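GGDEF family protein (Vibrio cholerae, PDB 5GZS) is CdgH, probably a diguanylate cyclase whose periplasmic portion binds arginine and may sense it to regulate cyclic di-GMP synthesis. Local coordinates at residues A140-L148 against I199-A210; T4-A12 against L30-F40. All coordinates share one frame; numbering follows the deposited sequence.

Interaction 1: residues A140-L148 against I199-A210. With ARG (arginine), chain B.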
loop_
_atom_site.group_PDB
_atom_site.type_symbol
_atom_site.label_atom_id
_atom_site.label_comp_id
_atom_site.label_asym_id
_atom_site.label_seq_id
_atom_site.Cartn_x
_atom_site.Cartn_y
_atom_site.Cartn_z
ATOM N N ALA A 140 -22.077 -4.004 -14.176
ATOM C CA ALA A 140 -21.345 -4.395 -15.386
ATOM C C ALA A 140 -21.536 -3.435 -16.552
ATOM O O ALA A 140 -22.293 -2.474 -16.468
ATOM C CB ALA A 140 -21.755 -5.773 -15.805
ATOM N N ILE A 141 -20.847 -3.740 -17.650
ATOM C CA ILE A 141 -20.890 -2.958 -18.886
ATOM C C ILE A 141 -22.313 -2.806 -19.422
ATOM O O ILE A 141 -22.617 -1.824 -20.092
ATOM C CB ILE A 141 -19.966 -3.595 -19.979
ATOM C CG1 ILE A 141 -19.819 -2.681 -21.200
ATOM C CG2 ILE A 141 -20.466 -4.960 -20.391
ATOM C CD1 ILE A 141 -18.785 -3.160 -22.188
ATOM N N ASN A 142 -23.189 -3.760 -19.104
ATOM C CA ASN A 142 -24.618 -3.658 -19.454
ATOM C C ASN A 142 -25.251 -2.310 -19.122
ATOM O O ASN A 142 -26.148 -1.824 -19.822
ATOM C CB ASN A 142 -25.396 -4.752 -18.744
ATOM C CG ASN A 142 -24.843 -6.131 -19.037
ATOM O OD1 ASN A 142 -23.717 -6.459 -18.645
ATOM N ND2 ASN A 142 -25.626 -6.943 -19.731
ATOM N N GLN A 143 -24.776 -1.701 -18.048
ATOM C CA GLN A 143 -25.354 -0.454 -17.591
ATOM C C GLN A 143 -24.662 0.778 -18.163
ATOM O O GLN A 143 -25.186 1.882 -18.049
ATOM C CB GLN A 143 -25.319 -0.394 -16.071
ATOM C CG GLN A 143 -25.961 -1.583 -15.379
ATOM C CD GLN A 143 -27.431 -1.756 -15.730
ATOM O OE1 GLN A 143 -28.119 -0.787 -16.060
ATOM N NE2 GLN A 143 -27.931 -2.997 -15.630
ATOM N N LEU A 144 -23.510 0.593 -18.800
ATOM C CA LEU A 144 -22.669 1.723 -19.175
ATOM C C LEU A 144 -23.373 2.751 -20.064
ATOM O O LEU A 144 -23.475 3.940 -19.706
ATOM C CB LEU A 144 -21.400 1.232 -19.875
ATOM C CG LEU A 144 -20.365 2.346 -20.063
ATOM C CD1 LEU A 144 -20.004 2.936 -18.711
ATOM C CD2 LEU A 144 -19.115 1.832 -20.756
ATOM N N LYS A 145 -23.842 2.301 -21.226
ATOM C CA LYS A 145 -24.467 3.203 -22.186
ATOM C C LYS A 145 -25.729 3.877 -21.578
ATOM O O LYS A 145 -25.813 5.102 -21.569
ATOM C CB LYS A 145 -24.762 2.456 -23.496
ATOM C CG LYS A 145 -25.371 3.298 -24.618
ATOM C CD LYS A 145 -25.596 2.460 -25.880
ATOM C CE LYS A 145 -24.463 2.712 -26.847
ATOM N NZ LYS A 145 -24.208 1.640 -27.858
ATOM N N PRO A 146 -26.679 3.104 -21.018
ATOM C CA PRO A 146 -27.830 3.836 -20.464
ATOM C C PRO A 146 -27.464 4.724 -19.280
ATOM O O PRO A 146 -28.038 5.805 -19.135
ATOM C CB PRO A 146 -28.791 2.724 -20.029
ATOM C CG PRO A 146 -27.923 1.495 -19.881
ATOM C CD PRO A 146 -26.842 1.640 -20.908
HETATM N N MSE A 147 -26.513 4.294 -18.460
HETATM C CA MSE A 147 -26.138 5.077 -17.282
HETATM C C MSE A 147 -25.451 6.396 -17.658
HETATM O O MSE A 147 -25.801 7.438 -17.130
HETATM C CB MSE A 147 -25.239 4.255 -16.353
HETATM C CG MSE A 147 -25.361 4.577 -14.886
HETATM SE SE MSE A 147 -27.134 4.247 -14.186
HETATM C CE MSE A 147 -26.785 2.733 -12.997
ATOM N N LEU A 148 -24.488 6.366 -18.571
ATOM C CA LEU A 148 -23.794 7.598 -18.954
ATOM C C LEU A 148 -24.710 8.557 -19.702
ATOM O O LEU A 148 -24.426 9.750 -19.766
ATOM C CB LEU A 148 -22.564 7.291 -19.807
ATOM C CG LEU A 148 -21.240 7.173 -19.053
ATOM C CD1 LEU A 148 -21.316 6.054 -18.047
ATOM C CD2 LEU A 148 -20.127 6.925 -20.017
ATOM N N ILE A 199 -14.744 -5.005 -27.567
ATOM C CA ILE A 199 -15.397 -4.564 -26.351
ATOM C C ILE A 199 -14.687 -3.363 -25.733
ATOM O O ILE A 199 -15.334 -2.420 -25.261
ATOM C CB ILE A 199 -15.467 -5.679 -25.301
ATOM C CG1 ILE A 199 -16.169 -6.892 -25.872
ATOM C CG2 ILE A 199 -16.191 -5.187 -24.067
ATOM C CD1 ILE A 199 -17.459 -6.552 -26.606
ATOM N N GLN A 200 -13.356 -3.410 -25.722
ATOM C CA GLN A 200 -12.574 -2.276 -25.201
ATOM C C GLN A 200 -12.885 -1.009 -25.998
ATOM O O GLN A 200 -13.172 0.044 -25.436
ATOM C CB GLN A 200 -11.089 -2.588 -25.261
ATOM C CG GLN A 200 -10.200 -1.410 -25.080
ATOM C CD GLN A 200 -9.618 -1.352 -23.703
ATOM O OE1 GLN A 200 -10.337 -1.242 -22.706
ATOM N NE2 GLN A 200 -8.293 -1.470 -23.628
ATOM N N LYS A 201 -12.872 -1.151 -27.316
ATOM C CA LYS A 201 -13.185 -0.080 -28.237
ATOM C C LYS A 201 -14.594 0.415 -27.970
ATOM O O LYS A 201 -14.867 1.621 -27.999
ATOM C CB LYS A 201 -13.028 -0.580 -29.695
ATOM C CG LYS A 201 -13.434 0.406 -30.802
ATOM C CD LYS A 201 -12.758 1.769 -30.605
ATOM C CE LYS A 201 -12.836 2.661 -31.847
ATOM N NZ LYS A 201 -13.221 4.087 -31.570
ATOM N N TYR A 202 -15.489 -0.530 -27.689
ATOM C CA TYR A 202 -16.888 -0.205 -27.564
ATOM C C TYR A 202 -17.090 0.645 -26.349
ATOM O O TYR A 202 -17.696 1.691 -26.451
ATOM C CB TYR A 202 -17.738 -1.461 -27.502
ATOM C CG TYR A 202 -19.220 -1.205 -27.325
ATOM C CD1 TYR A 202 -19.771 -1.014 -26.061
ATOM C CD2 TYR A 202 -20.074 -1.179 -28.421
ATOM C CE1 TYR A 202 -21.127 -0.792 -25.894
ATOM C CE2 TYR A 202 -21.441 -0.950 -28.261
ATOM C CZ TYR A 202 -21.953 -0.767 -26.998
ATOM O OH TYR A 202 -23.294 -0.560 -26.840
ATOM N N GLN A 203 -16.566 0.230 -25.191
ATOM C CA GLN A 203 -16.840 0.991 -23.963
ATOM C C GLN A 203 -15.980 2.253 -23.850
ATOM O O GLN A 203 -16.419 3.255 -23.294
ATOM C CB GLN A 203 -16.698 0.098 -22.718
ATOM C CG GLN A 203 -15.347 -0.578 -22.446
ATOM C CD GLN A 203 -14.340 0.342 -21.761
ATOM O OE1 GLN A 203 -14.586 0.890 -20.683
ATOM N NE2 GLN A 203 -13.205 0.529 -22.408
ATOM N N LEU A 204 -14.770 2.233 -24.392
ATOM C CA LEU A 204 -13.953 3.435 -24.321
ATOM C C LEU A 204 -14.626 4.549 -25.132
ATOM O O LEU A 204 -14.583 5.726 -24.745
ATOM C CB LEU A 204 -12.525 3.194 -24.825
ATOM C CG LEU A 204 -11.579 4.345 -24.465
ATOM C CD1 LEU A 204 -11.793 4.695 -22.995
ATOM C CD2 LEU A 204 -10.121 4.013 -24.726
ATOM N N ASP A 205 -15.263 4.179 -26.242
ATOM C CA ASP A 205 -15.980 5.148 -27.074
ATOM C C ASP A 205 -17.160 5.816 -26.358
ATOM O O ASP A 205 -17.333 7.040 -26.447
ATOM C CB ASP A 205 -16.466 4.476 -28.341
ATOM C CG ASP A 205 -15.392 4.384 -29.400
ATOM O OD1 ASP A 205 -14.245 4.786 -29.135
ATOM O OD2 ASP A 205 -15.695 3.901 -30.509
ATOM N N ILE A 206 -17.965 5.031 -25.650
ATOM C CA ILE A 206 -19.056 5.572 -24.835
ATOM C C ILE A 206 -18.537 6.533 -23.793
ATOM O O ILE A 206 -19.122 7.610 -23.569
ATOM C CB ILE A 206 -19.840 4.465 -24.098
ATOM C CG1 ILE A 206 -20.665 3.648 -25.078
ATOM C CG2 ILE A 206 -20.744 5.047 -22.962
ATOM C CD1 ILE A 206 -21.399 2.515 -24.391
ATOM N N ARG A 207 -17.450 6.140 -23.134
ATOM C CA ARG A 207 -16.850 7.020 -22.118
ATOM C C ARG A 207 -16.202 8.279 -22.719
ATOM O O ARG A 207 -16.330 9.341 -22.148
ATOM C CB ARG A 207 -15.865 6.240 -21.275
ATOM C CG ARG A 207 -16.639 5.329 -20.337
ATOM C CD ARG A 207 -15.780 4.173 -19.872
ATOM N NE ARG A 207 -14.812 4.602 -18.879
ATOM C CZ ARG A 207 -13.611 4.071 -18.747
ATOM N NH1 ARG A 207 -13.233 3.078 -19.534
ATOM N NH2 ARG A 207 -12.802 4.520 -17.807
ATOM N N LYS A 208 -15.593 8.179 -23.893
ATOM C CA LYS A 208 -15.090 9.371 -24.561
ATOM C C LYS A 208 -16.209 10.355 -24.910
ATOM O O LYS A 208 -16.074 11.566 -24.760
ATOM C CB LYS A 208 -14.348 8.992 -25.835
ATOM C CG LYS A 208 -12.948 8.477 -25.587
ATOM C CD LYS A 208 -12.391 7.875 -26.861
ATOM C CE LYS A 208 -10.899 7.566 -26.750
ATOM N NZ LYS A 208 -10.531 6.838 -27.986
ATOM N N GLN A 209 -17.301 9.808 -25.433
ATOM C CA GLN A 209 -18.425 10.613 -25.890
ATOM C C GLN A 209 -19.014 11.410 -24.739
ATOM O O GLN A 209 -19.332 12.590 -24.883
ATOM C CB GLN A 209 -19.501 9.725 -26.519
ATOM C CG GLN A 209 -20.717 10.485 -27.024
ATOM C CD GLN A 209 -22.020 9.900 -26.518
ATOM O OE1 GLN A 209 -22.088 9.372 -25.409
ATOM N NE2 GLN A 209 -23.066 9.992 -27.332
ATOM N N ALA A 210 -19.153 10.756 -23.591
ATOM C CA ALA A 210 -19.685 11.423 -22.393
ATOM C C ALA A 210 -18.721 12.547 -22.019
ATOM O O ALA A 210 -19.138 13.683 -21.833
ATOM C CB ALA A 210 -19.858 10.458 -21.251
HETATM N N ARG B . -20.383 -11.635 -13.560
HETATM C CA ARG B . -20.992 -11.253 -12.294
HETATM C C ARG B . -21.900 -12.361 -11.773
HETATM O O ARG B . -22.163 -12.466 -10.577
HETATM C CB ARG B . -21.773 -9.961 -12.452
HETATM C CG ARG B . -22.957 -10.062 -13.394
HETATM C CD ARG B . -23.426 -8.661 -13.720
HETATM N NE ARG B . -24.619 -8.659 -14.539
HETATM C CZ ARG B . -24.631 -8.947 -15.833
HETATM N NH1 ARG B . -23.505 -9.276 -16.460
HETATM N NH2 ARG B . -25.776 -8.919 -16.493
HETATM O OXT ARG B . -22.393 -13.179 -12.541
#

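Interaction 2: residues T4-A12 against L30-F40. With ARG (arginine), chain B.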
loop_
_atom_site.group_PDB
_atom_site.type_symbol
_atom_site.label_atom_id
_atom_site.label_comp_id
_atom_site.label_asym_id
_atom_site.label_seq_id
_atom_site.Cartn_x
_atom_site.Cartn_y
_atom_site.Cartn_z
ATOM N N THR A 4 -35.016 -25.691 -34.595
ATOM C CA THR A 4 -35.362 -25.138 -33.291
ATOM C C THR A 4 -34.817 -23.723 -33.129
ATOM O O THR A 4 -34.558 -23.031 -34.114
ATOM C CB THR A 4 -34.829 -26.018 -32.145
ATOM O OG1 THR A 4 -35.355 -25.552 -30.896
ATOM C CG2 THR A 4 -33.309 -25.969 -32.099
ATOM N N THR A 5 -34.644 -23.300 -31.881
ATOM C CA THR A 5 -34.129 -21.968 -31.588
ATOM C C THR A 5 -33.564 -21.896 -30.174
ATOM O O THR A 5 -34.216 -22.302 -29.212
ATOM C CB THR A 5 -35.220 -20.893 -31.750
ATOM O OG1 THR A 5 -35.754 -20.947 -33.079
ATOM C CG2 THR A 5 -34.645 -19.508 -31.495
ATOM N N TYR A 6 -32.346 -21.375 -30.054
ATOM C CA TYR A 6 -31.689 -21.249 -28.754
ATOM C C TYR A 6 -31.923 -19.873 -28.165
ATOM O O TYR A 6 -31.578 -18.861 -28.779
ATOM C CB TYR A 6 -30.188 -21.514 -28.867
ATOM C CG TYR A 6 -29.862 -22.886 -29.387
ATOM C CD1 TYR A 6 -29.718 -23.953 -28.521
ATOM C CD2 TYR A 6 -29.712 -23.119 -30.754
ATOM C CE1 TYR A 6 -29.423 -25.225 -28.996
ATOM C CE2 TYR A 6 -29.420 -24.387 -31.238
ATOM C CZ TYR A 6 -29.272 -25.433 -30.355
ATOM O OH TYR A 6 -28.979 -26.694 -30.820
ATOM N N LYS A 7 -32.509 -19.839 -26.970
ATOM C CA LYS A 7 -32.815 -18.587 -26.303
ATOM C C LYS A 7 -31.648 -18.159 -25.433
ATOM O O LYS A 7 -31.309 -18.833 -24.458
ATOM C CB LYS A 7 -34.068 -18.735 -25.458
ATOM C CG LYS A 7 -35.246 -19.306 -26.195
ATOM C CD LYS A 7 -35.981 -18.282 -27.035
ATOM C CE LYS A 7 -37.266 -18.919 -27.578
ATOM N NZ LYS A 7 -38.181 -17.963 -28.255
ATOM N N VAL A 8 -31.010 -17.051 -25.783
ATOM C CA VAL A 8 -29.925 -16.564 -24.942
ATOM C C VAL A 8 -30.309 -15.230 -24.295
ATOM O O VAL A 8 -30.868 -14.328 -24.937
ATOM C CB VAL A 8 -28.602 -16.460 -25.729
ATOM C CG1 VAL A 8 -28.775 -17.045 -27.136
ATOM C CG2 VAL A 8 -28.070 -15.038 -25.758
ATOM N N ALA A 9 -30.039 -15.154 -22.994
ATOM C CA ALA A 9 -30.507 -14.073 -22.138
ATOM C C ALA A 9 -29.674 -12.818 -22.275
ATOM O O ALA A 9 -28.454 -12.899 -22.449
ATOM C CB ALA A 9 -30.511 -14.531 -20.678
ATOM N N THR A 10 -30.322 -11.670 -22.162
ATOM C CA THR A 10 -29.626 -10.398 -22.079
ATOM C C THR A 10 -30.218 -9.390 -21.099
ATOM O O THR A 10 -31.409 -9.282 -20.956
ATOM C CB THR A 10 -29.499 -9.713 -23.438
ATOM O OG1 THR A 10 -30.770 -9.278 -23.886
ATOM C CG2 THR A 10 -28.950 -10.643 -24.426
ATOM N N GLU A 11 -29.337 -8.631 -20.453
ATOM C CA GLU A 11 -29.746 -7.575 -19.534
ATOM C C GLU A 11 -29.187 -6.221 -19.972
ATOM O O GLU A 11 -27.972 -6.025 -20.016
ATOM C CB GLU A 11 -29.291 -7.898 -18.110
ATOM C CG GLU A 11 -30.080 -7.177 -17.029
ATOM C CD GLU A 11 -29.196 -6.646 -15.918
ATOM O OE1 GLU A 11 -29.591 -5.658 -15.263
ATOM O OE2 GLU A 11 -28.105 -7.214 -15.701
ATOM N N ALA A 12 -30.083 -5.293 -20.292
ATOM C CA ALA A 12 -29.706 -3.979 -20.731
ATOM C C ALA A 12 -28.859 -4.095 -21.986
ATOM O O ALA A 12 -29.133 -4.905 -22.816
ATOM C CB ALA A 12 -28.958 -3.266 -19.633
ATOM N N LEU A 30 -26.139 -21.344 -36.188
ATOM C CA LEU A 30 -27.164 -21.546 -35.154
ATOM C C LEU A 30 -28.195 -20.428 -35.170
ATOM O O LEU A 30 -27.856 -19.270 -35.378
ATOM C CB LEU A 30 -26.538 -21.622 -33.756
ATOM C CG LEU A 30 -25.375 -22.590 -33.551
ATOM C CD1 LEU A 30 -24.712 -22.345 -32.216
ATOM C CD2 LEU A 30 -25.855 -24.015 -33.640
ATOM N N GLU A 31 -29.452 -20.786 -34.924
ATOM C CA GLU A 31 -30.519 -19.816 -34.779
ATOM C C GLU A 31 -30.518 -19.316 -33.373
ATOM O O GLU A 31 -30.936 -20.020 -32.463
ATOM C CB GLU A 31 -31.877 -20.426 -35.129
ATOM C CG GLU A 31 -32.017 -20.720 -36.595
ATOM C CD GLU A 31 -31.755 -19.489 -37.459
ATOM O OE1 GLU A 31 -31.992 -18.354 -36.992
ATOM O OE2 GLU A 31 -31.304 -19.660 -38.613
ATOM N N ILE A 32 -30.030 -18.101 -33.189
ATOM C CA ILE A 32 -30.019 -17.503 -31.874
ATOM C C ILE A 32 -31.234 -16.615 -31.762
ATOM O O ILE A 32 -31.705 -16.065 -32.754
ATOM C CB ILE A 32 -28.708 -16.697 -31.617
ATOM C CG1 ILE A 32 -27.533 -17.657 -31.398
ATOM C CG2 ILE A 32 -28.836 -15.762 -30.434
ATOM C CD1 ILE A 32 -27.907 -18.961 -30.683
ATOM N N GLU A 33 -31.766 -16.524 -30.550
ATOM C CA GLU A 33 -32.815 -15.581 -30.219
ATOM C C GLU A 33 -32.521 -14.879 -28.899
ATOM O O GLU A 33 -32.582 -15.506 -27.843
ATOM C CB GLU A 33 -34.151 -16.298 -30.122
ATOM C CG GLU A 33 -35.267 -15.410 -29.636
ATOM C CD GLU A 33 -36.621 -16.035 -29.839
ATOM O OE1 GLU A 33 -36.678 -17.181 -30.349
ATOM O OE2 GLU A 33 -37.633 -15.379 -29.499
ATOM N N TYR A 34 -32.230 -13.587 -28.940
ATOM C CA TYR A 34 -31.964 -12.883 -27.693
ATOM C C TYR A 34 -33.264 -12.602 -26.939
ATOM O O TYR A 34 -34.307 -12.300 -27.537
ATOM C CB TYR A 34 -31.180 -11.590 -27.945
ATOM C CG TYR A 34 -29.830 -11.864 -28.548
ATOM C CD1 TYR A 34 -28.803 -12.373 -27.788
ATOM C CD2 TYR A 34 -29.602 -11.656 -29.900
ATOM C CE1 TYR A 34 -27.580 -12.651 -28.342
ATOM C CE2 TYR A 34 -28.393 -11.934 -30.466
ATOM C CZ TYR A 34 -27.372 -12.429 -29.688
ATOM O OH TYR A 34 -26.139 -12.701 -30.268
ATOM N N VAL A 35 -33.191 -12.723 -25.616
ATOM C CA VAL A 35 -34.323 -12.421 -24.744
ATOM C C VAL A 35 -33.941 -11.393 -23.675
ATOM O O VAL A 35 -33.117 -11.686 -22.805
ATOM C CB VAL A 35 -34.845 -13.719 -24.097
ATOM C CG1 VAL A 35 -35.968 -13.445 -23.125
ATOM C CG2 VAL A 35 -35.321 -14.662 -25.184
ATOM N N ASN A 36 -34.500 -10.181 -23.751
ATOM C CA ASN A 36 -34.221 -9.160 -22.727
ATOM C C ASN A 36 -34.816 -9.563 -21.385
ATOM O O ASN A 36 -35.996 -9.912 -21.298
ATOM C CB ASN A 36 -34.768 -7.787 -23.139
ATOM C CG ASN A 36 -34.236 -6.626 -22.246
ATOM O OD1 ASN A 36 -33.981 -6.800 -21.052
ATOM N ND2 ASN A 36 -34.079 -5.441 -22.841
ATOM N N TYR A 37 -33.991 -9.542 -20.345
ATOM C CA TYR A 37 -34.476 -9.708 -18.977
ATOM C C TYR A 37 -34.245 -8.411 -18.232
ATOM O O TYR A 37 -33.163 -7.829 -18.301
ATOM C CB TYR A 37 -33.772 -10.861 -18.277
ATOM C CG TYR A 37 -34.249 -12.211 -18.735
ATOM C CD1 TYR A 37 -35.341 -12.818 -18.128
ATOM C CD2 TYR A 37 -33.623 -12.880 -19.790
ATOM C CE1 TYR A 37 -35.794 -14.064 -18.549
ATOM C CE2 TYR A 37 -34.068 -14.120 -20.213
ATOM C CZ TYR A 37 -35.158 -14.703 -19.584
ATOM O OH TYR A 37 -35.618 -15.929 -19.976
ATOM N N PRO A 38 -35.257 -7.941 -17.508
ATOM C CA PRO A 38 -35.109 -6.635 -16.848
ATOM C C PRO A 38 -34.069 -6.629 -15.716
ATOM O O PRO A 38 -33.657 -5.547 -15.278
ATOM C CB PRO A 38 -36.510 -6.362 -16.308
ATOM C CG PRO A 38 -37.123 -7.727 -16.154
ATOM C CD PRO A 38 -36.559 -8.574 -17.241
ATOM N N SER A 39 -33.651 -7.809 -15.258
ATOM C CA SER A 39 -32.652 -7.912 -14.191
ATOM C C SER A 39 -31.752 -9.141 -14.317
ATOM O O SER A 39 -32.148 -10.195 -14.840
ATOM C CB SER A 39 -33.343 -7.926 -12.824
ATOM O OG SER A 39 -32.530 -8.546 -11.837
ATOM N N PHE A 40 -30.536 -9.008 -13.813
ATOM C CA PHE A 40 -29.565 -10.089 -13.895
ATOM C C PHE A 40 -30.013 -11.331 -13.134
ATOM O O PHE A 40 -29.674 -12.458 -13.488
ATOM C CB PHE A 40 -28.216 -9.618 -13.363
ATOM C CG PHE A 40 -27.287 -10.732 -12.988
ATOM C CD1 PHE A 40 -26.518 -11.358 -13.949
ATOM C CD2 PHE A 40 -27.173 -11.137 -11.675
ATOM C CE1 PHE A 40 -25.658 -12.356 -13.605
ATOM C CE2 PHE A 40 -26.313 -12.146 -11.323
ATOM C CZ PHE A 40 -25.549 -12.750 -12.290
HETATM N N ARG B . -20.383 -11.635 -13.560
HETATM C CA ARG B . -20.992 -11.253 -12.294
HETATM C C ARG B . -21.900 -12.361 -11.773
HETATM O O ARG B . -22.163 -12.466 -10.577
HETATM C CB ARG B . -21.773 -9.961 -12.452
HETATM C CG ARG B . -22.957 -10.062 -13.394
HETATM C CD ARG B . -23.426 -8.661 -13.720
HETATM N NE ARG B . -24.619 -8.659 -14.539
HETATM C CZ ARG B . -24.631 -8.947 -15.833
HETATM N NH1 ARG B . -23.505 -9.276 -16.460
HETATM N NH2 ARG B . -25.776 -8.919 -16.493
HETATM O OXT ARG B . -22.393 -13.179 -12.541
HETATM O O HOH W 1 -31.107 -3.624 -15.795
#

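Interaction 1: residues A140-L148 against I199-A210
Leu144 and Lys145, with Leu148 one turn further on in a short helix, pack against helix 199-210, which runs almost parallel to it: the N-to-C directions differ by 4° and the axes come within 10.1 Å. The nearest backbone pairs, Leu144 with Gln203, Lys145 with Ile206 and Leu148 with Ala210, advance along both helices together. Ile206 is central. Its CG2 meets Leu148 CD2 at 3.5 Å and also lies near Leu144 CG, while its CD1 reaches Lys145 CB at 3.5 Å, the lysine and isoleucine chains crossing at about a right angle. One methyl of Leu148, CD2, further touches Ala210 CB at 3.8 Å and the aliphatic start of Arg207. Toward the N-terminal ends, Leu144 CD2 sits 3.6 Å from Gln203 CB, and Ile141, with CG1 anti to the backbone N (chi1 -171°), extends CD1 to Ile199 CG2 at 3.8 Å. One polar pair lies at the border: Lys145 bends at chi3 and brings NZ to Tyr202 OH, a hydrogen bond of 2.6 Å; the same hydroxyl is hydrogen-bonded to Asp13. Gln203 and Arg207 form a buried polar pair, Gln203 OE1 being satisfied by Arg207 NH1, in the carbonyl plane on a lone pair, and by Tyr80 OH. The contact therefore joins the two helices through aliphatic carbons, the isoleucine and leucine methyls chief among them, with the lysine-tyrosine-aspartate chain closing one border; the nearby carboxylate would probably stabilise the ammonium charge.

Interaction 2: residues T4-A12 against L30-F40
Lys7 and Glu33 lie side by side on one face of two paired parallel strands, pointing the same way, with Lys7 NZ 2.7 Å from Glu33 OE1 in a salt bridge. The nitrogen comes from above the carboxylate plane because the lysine bends at chi2 (-81°) while the glutamate stays extended. On the other face of the pair, Val8 is clasped by two neighbours: its CG1 meets Ile32 CG2 at 3.5 Å and its CG2 lies 3.4 Å from Tyr34 CD1. Ile32 CG2 also rests over one face of the Tyr34 ring, toward its rim. Back on the face of Lys7 and Val35, Ala9 CB touches Tyr37 CE2 at 3.6 Å.

Near the ligand, Glu11 OE2 accepts a 3.0 Å hydrogen bond from NH2 of the bound arginine, and Phe40 covers the ligand's aliphatic part, with ligand CG 3.5 Å above one ring face. A water donates to both Glu11 OE1 and Pro38 O.

Behind these side chains stands a parallel ladder: the amides of Tyr6, Val8 and Thr10 donate to Glu31 O, Glu33 O and Val35 O, and those of Glu33, Val35 and Tyr37 return bonds to Tyr6 O, Val8 O and Thr10 O. The strand axes are 36° apart. Ser39 caps the start of helix 40-49 through Asn41 N, placing Phe40 in its first turn. Helix 15-28 joins the strands in a beta-alpha-beta unit and packs on Val8, Thr10, Ile32 and Tyr34; helix 40-49 touches Ala9 and Tyr37; and Phe54, just before strand 55-58, is backbone-bonded to Lys7 and Ala9, with Ala55 of that strand against Ala9.

Interactions 1 and 2 have centres 21 Å apart, yet meet beside the bound arginine. Asn142 ND2 lies 2.5 Å from Glu11 O, a probable hydrogen bond, and Gln143 NE2 merely packs 3.2 Å from Glu11 OE1, without hydrogen-bond geometry, so the start of segment 140-148 adjoins Glu11 and Ala12. Their ligand roles differ. Interaction 2 supplies a carboxylate and an aromatic face, whereas interaction 1 contributes close approaches without a hydrogen bond: Asn142 OD1 is 3.6 Å from ligand NH1 and Ala140 CB is 3.9 Å from ligand CD. Thr59, Thr102, Glu77, Asn57 and Arg64 supply further ligand bonds, consistent with a family 3 solute-binding pocket.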